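Local coordinates for Thiol:disulfide interchange protein DsbC (Haemophilus influenzae, PDB 1T3B) that probably catalyses formation and isomerisation of disulfide bonds in periplasmic proteins, working as a homodimer through a redox-active cysteine pair, at residues A[81-86]-A[115-120]; A[88-93]-A[183-188]. All blocks are in the same frame, centred on the assembly; numbering follows the deposited sequence.

Interaction 1 (A[81-86]-A[115-120]); sequences YPAKNE and GITVRY
Thr-117 is the polar centre of this contact, its hydroxyl lying between Glu-86 and the backbone of Ala-83. Thr-117 OG1 donates to Glu-86 OE1 at 2.9 Å and reaches that oxygen from above the carboxylate plane, 37° out of it. Glu-86 CG sits between the backbone N and the carbonyl carbon (chi1 56°) and the chain then runs extended, which brings OE1 to the threonine hydroxyl, the two side chains crossing at a slant. The same OG1 accepts a weak, long bond from Ala-83 N, 3.4 Å away, so that one hydroxyl joins Ala-83 and Glu-86 of the loop to strand 116-122. Among backbone atoms, Tyr-81 N bonds to Val-118 O at 3.0 Å, making Tyr-81 and Val-118 an antiparallel hydrogen-bonded pair. At the other end of the loop, Glu-86 CA makes a 3.4 Å CA-H...O contact with Gly-115 O. Aromatic contact is rim to rim: Tyr-81 CE2 meets Tyr-120 CE2, the ring centroids stand 5.5 Å apart, and the planes are turned 78° from each other, with neither ring over the face of its partner. Val-118 CG1 packs on one face of the Tyr-120 ring, 3.8 Å above its plane and offset toward the rim. The Tyr-81 hydroxyl is hydrogen-bonded to Asn-150 OD1 and His-105 NE2, while both tyrosines also touch Leu-108 and Leu-149 of neighbouring helices. Ala-83 CB points toward the strand and lies 4.0 Å from the backbone N of Ile-116. Gly-115, with positive phi, is the C-prime residue of a Schellman motif ending helix 108-113, from which the chain turns directly into the strand. The arrangement is that of a short edge strand, 79-81, pairing antiparallel with strand 116-122 of a thioredoxin-like sheet.

Interaction 2 (A[88-93]-A[183-188]); sequences HVVTVF and PSIVTS
Val-186 N donates to Thr-91 O at 2.6 Å in a nearly straight bond (174°), and Thr-91 N answers with a bond to Val-186 O. At the next hydrogen-bonded pair, Phe-93 N donates to Ser-184 O at 2.9 Å; the return bond from Ser-184 N to Phe-93 O is weak. Water 1 spans the strands near the first pair, donating to Val-89 O and Val-186 O and accepting from Thr-91 OG1, which is also held by Arg-119 NH2. Strands 88-94 and 184-186 are antiparallel neighbours in the thioredoxin-like sheet, and Pro-183, preceded by a cis peptide bond, is the cis-proline of this fold: its side chain touches Cys-98 and Cys-101, the redox-active disulfide. On the same sheet face as Ile-185, Val-92 spreads its two methyls: CG1 lies 3.9 Å from Pro-183 CB, while CG2, beside the backbone N, runs alongside Ile-185 CG1 at 3.8 Å. The other branch of that isoleucine, CG2, approaches Val-90 CB at 3.6 Å. On the face bearing Thr-91, Val-186 CG2 meets the edge of the Phe-93 ring in its plane, 3.6 Å from CE1.

In the fold
Both interactions belong to one four-stranded mixed sheet of the thioredoxin-like domain, their centres about 11 Å apart. Across the sheet the order is 79-81, 116-122, 88-94, 184-186, so interaction 1 joins one outer strand to an inner one and interaction 2 joins the other inner strand to the opposite outer one. Along the chain the segments alternate: 81-86, 88-93, 115-120, then 183-188. The inner strands 88-94 and 116-122 are parallel neighbours; Gly-115 O lies 2.7 Å from His-88 N, a probable hydrogen bond. Interaction 2, centred about 8 Å from the chain centre, touches the redox-active pair; interaction 1, centred about 17 Å from it, lies where strand 79-81 ends and the loop to strand 88-94 begins.

Interaction 1 (A[81-86]-A[115-120])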
# COMPACT_ATOMS: atom_id res chain seq x y z
N TYR A 81 20.38 -29.69 -7.66
CA TYR A 81 21.26 -30.16 -8.71
C TYR A 81 22.57 -29.38 -8.53
O TYR A 81 22.88 -28.49 -9.32
CB TYR A 81 20.67 -29.82 -10.09
CG TYR A 81 19.46 -30.63 -10.47
CD1 TYR A 81 19.59 -31.82 -11.16
CD2 TYR A 81 18.18 -30.21 -10.12
CE1 TYR A 81 18.48 -32.58 -11.50
CE2 TYR A 81 17.07 -30.96 -10.45
CZ TYR A 81 17.23 -32.14 -11.14
OH TYR A 81 16.12 -32.90 -11.48
N PRO A 82 23.36 -29.71 -7.49
CA PRO A 82 24.64 -29.06 -7.16
C PRO A 82 25.61 -29.00 -8.32
O PRO A 82 25.48 -29.74 -9.29
CB PRO A 82 25.18 -29.92 -6.02
CG PRO A 82 23.97 -30.61 -5.46
CD PRO A 82 23.20 -30.94 -6.69
N ALA A 83 26.60 -28.12 -8.23
CA ALA A 83 27.60 -27.99 -9.28
C ALA A 83 28.97 -28.38 -8.74
O ALA A 83 29.22 -28.18 -7.55
CB ALA A 83 27.64 -26.56 -9.80
N LYS A 84 29.82 -28.95 -9.60
CA LYS A 84 31.18 -29.37 -9.21
C LYS A 84 31.49 -28.63 -7.92
O LYS A 84 31.55 -29.23 -6.84
CB LYS A 84 32.18 -28.98 -10.29
N ASN A 85 31.69 -27.32 -8.05
CA ASN A 85 31.86 -26.45 -6.89
C ASN A 85 31.31 -25.08 -7.25
O ASN A 85 31.84 -24.33 -8.08
CB ASN A 85 33.31 -26.36 -6.38
CG ASN A 85 33.37 -26.28 -4.84
OD1 ASN A 85 32.66 -25.47 -4.21
ND2 ASN A 85 34.21 -27.11 -4.23
N GLU A 86 30.19 -24.81 -6.60
CA GLU A 86 29.39 -23.62 -6.76
C GLU A 86 30.04 -22.27 -6.48
O GLU A 86 30.87 -22.12 -5.58
CB GLU A 86 28.15 -23.73 -5.88
CG GLU A 86 28.47 -23.98 -4.42
CD GLU A 86 27.25 -24.10 -3.56
OE1 GLU A 86 26.41 -24.99 -3.82
OE2 GLU A 86 27.12 -23.31 -2.60
N GLY A 115 29.19 -23.03 -12.41
CA GLY A 115 29.28 -22.87 -10.97
C GLY A 115 27.99 -22.42 -10.33
O GLY A 115 28.01 -21.74 -9.30
N ILE A 116 26.86 -22.79 -10.92
CA ILE A 116 25.56 -22.40 -10.37
C ILE A 116 24.73 -23.61 -9.97
O ILE A 116 24.37 -24.44 -10.79
CB ILE A 116 24.74 -21.57 -11.39
CG1 ILE A 116 25.58 -20.40 -11.93
CG2 ILE A 116 23.49 -21.01 -10.71
CD1 ILE A 116 24.83 -19.50 -12.89
N THR A 117 24.44 -23.70 -8.68
CA THR A 117 23.63 -24.78 -8.12
C THR A 117 22.16 -24.43 -8.28
O THR A 117 21.69 -23.43 -7.73
CB THR A 117 23.92 -24.94 -6.61
OG1 THR A 117 25.18 -25.59 -6.43
CG2 THR A 117 22.82 -25.73 -5.94
N VAL A 118 21.42 -25.26 -9.01
CA VAL A 118 20.00 -25.01 -9.23
C VAL A 118 19.15 -25.76 -8.20
O VAL A 118 19.28 -26.96 -8.03
CB VAL A 118 19.58 -25.42 -10.65
CG1 VAL A 118 18.10 -25.15 -10.86
CG2 VAL A 118 20.40 -24.65 -11.67
N ARG A 119 18.30 -25.03 -7.49
CA ARG A 119 17.44 -25.62 -6.46
C ARG A 119 15.98 -25.37 -6.81
O ARG A 119 15.54 -24.23 -6.84
CB ARG A 119 17.77 -25.01 -5.10
CG ARG A 119 19.25 -24.70 -4.90
CD ARG A 119 19.58 -24.41 -3.45
NE ARG A 119 18.73 -23.36 -2.90
CZ ARG A 119 18.82 -22.88 -1.66
NH1 ARG A 119 19.73 -23.36 -0.83
NH2 ARG A 119 18.00 -21.92 -1.27
N TYR A 120 15.23 -26.43 -7.07
CA TYR A 120 13.83 -26.27 -7.44
C TYR A 120 12.82 -26.29 -6.32
O TYR A 120 12.89 -27.10 -5.40
CB TYR A 120 13.38 -27.33 -8.45
CG TYR A 120 14.04 -27.32 -9.80
CD1 TYR A 120 13.94 -26.22 -10.66
CD2 TYR A 120 14.73 -28.43 -10.25
CE1 TYR A 120 14.52 -26.24 -11.93
CE2 TYR A 120 15.31 -28.46 -11.51
CZ TYR A 120 15.20 -27.37 -12.34
OH TYR A 120 15.81 -27.45 -13.56

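Interaction 2 (A[88-93]-A[183-188])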
# COMPACT_ATOMS: atom_id res chain seq x y z
N HIS A 88 27.57 -19.91 -7.30
CA HIS A 88 26.21 -19.38 -7.18
C HIS A 88 25.21 -20.45 -6.73
O HIS A 88 25.41 -21.64 -6.98
CB HIS A 88 25.76 -18.79 -8.52
CG HIS A 88 26.71 -17.77 -9.06
ND1 HIS A 88 27.04 -16.62 -8.38
CD2 HIS A 88 27.40 -17.73 -10.23
CE1 HIS A 88 27.91 -15.92 -9.09
NE2 HIS A 88 28.14 -16.57 -10.22
N VAL A 89 24.14 -20.02 -6.07
CA VAL A 89 23.12 -20.94 -5.56
C VAL A 89 21.75 -20.30 -5.75
O VAL A 89 21.24 -19.63 -4.85
CB VAL A 89 23.32 -21.20 -4.05
CG1 VAL A 89 22.26 -22.15 -3.52
CG2 VAL A 89 24.70 -21.77 -3.81
N VAL A 90 21.14 -20.51 -6.91
CA VAL A 90 19.84 -19.92 -7.18
C VAL A 90 18.66 -20.89 -7.06
O VAL A 90 18.75 -22.03 -7.47
CB VAL A 90 19.83 -19.29 -8.58
CG1 VAL A 90 21.04 -18.40 -8.73
CG2 VAL A 90 19.82 -20.38 -9.65
N THR A 91 17.56 -20.40 -6.47
CA THR A 91 16.34 -21.19 -6.31
C THR A 91 15.38 -20.82 -7.44
O THR A 91 15.07 -19.65 -7.65
CB THR A 91 15.66 -20.89 -4.98
OG1 THR A 91 16.58 -21.09 -3.91
CG2 THR A 91 14.48 -21.83 -4.79
N VAL A 92 14.89 -21.83 -8.15
CA VAL A 92 14.00 -21.63 -9.28
C VAL A 92 12.61 -22.17 -9.02
O VAL A 92 12.47 -23.29 -8.54
CB VAL A 92 14.56 -22.36 -10.51
CG1 VAL A 92 13.62 -22.25 -11.68
CG2 VAL A 92 15.90 -21.80 -10.85
N PHE A 93 11.58 -21.36 -9.31
CA PHE A 93 10.21 -21.82 -9.15
C PHE A 93 9.85 -22.41 -10.50
O PHE A 93 9.90 -21.74 -11.53
CB PHE A 93 9.27 -20.69 -8.77
CG PHE A 93 9.40 -20.27 -7.34
CD1 PHE A 93 10.39 -19.37 -6.94
CD2 PHE A 93 8.55 -20.78 -6.37
CE1 PHE A 93 10.52 -19.00 -5.60
CE2 PHE A 93 8.67 -20.42 -5.04
CZ PHE A 93 9.66 -19.53 -4.65
N PRO A 183 9.83 -20.27 -15.85
CA PRO A 183 10.56 -20.33 -14.58
C PRO A 183 10.81 -18.95 -13.99
O PRO A 183 10.68 -17.94 -14.67
CB PRO A 183 11.86 -21.01 -14.98
CG PRO A 183 12.08 -20.49 -16.35
CD PRO A 183 10.72 -20.60 -16.97
N SER A 184 11.17 -18.93 -12.71
CA SER A 184 11.47 -17.68 -12.03
C SER A 184 12.61 -17.99 -11.08
O SER A 184 12.43 -18.76 -10.15
CB SER A 184 10.24 -17.16 -11.27
OG SER A 184 9.19 -16.81 -12.15
N ILE A 185 13.76 -17.38 -11.33
CA ILE A 185 14.98 -17.57 -10.54
C ILE A 185 15.11 -16.57 -9.39
O ILE A 185 15.14 -15.37 -9.61
CB ILE A 185 16.23 -17.38 -11.41
CG1 ILE A 185 16.27 -18.38 -12.57
CG2 ILE A 185 17.45 -17.49 -10.55
CD1 ILE A 185 15.60 -17.91 -13.84
N VAL A 186 15.19 -17.07 -8.17
CA VAL A 186 15.35 -16.20 -7.01
C VAL A 186 16.80 -16.25 -6.58
O VAL A 186 17.32 -17.30 -6.23
CB VAL A 186 14.47 -16.63 -5.83
CG1 VAL A 186 14.76 -15.76 -4.63
CG2 VAL A 186 13.02 -16.53 -6.22
N THR A 187 17.44 -15.10 -6.61
CA THR A 187 18.85 -14.99 -6.26
C THR A 187 19.12 -15.37 -4.81
O THR A 187 18.22 -15.37 -3.98
CB THR A 187 19.33 -13.56 -6.51
OG1 THR A 187 20.45 -13.58 -7.41
CG2 THR A 187 19.71 -12.88 -5.21
N SER A 188 20.37 -15.71 -4.52
CA SER A 188 20.75 -16.10 -3.16
C SER A 188 20.73 -14.91 -2.23
O SER A 188 20.74 -15.06 -1.01
CB SER A 188 22.13 -16.74 -3.17
OG SER A 188 23.03 -16.00 -3.99
O HOH W 1 18.51 -19.01 -3.89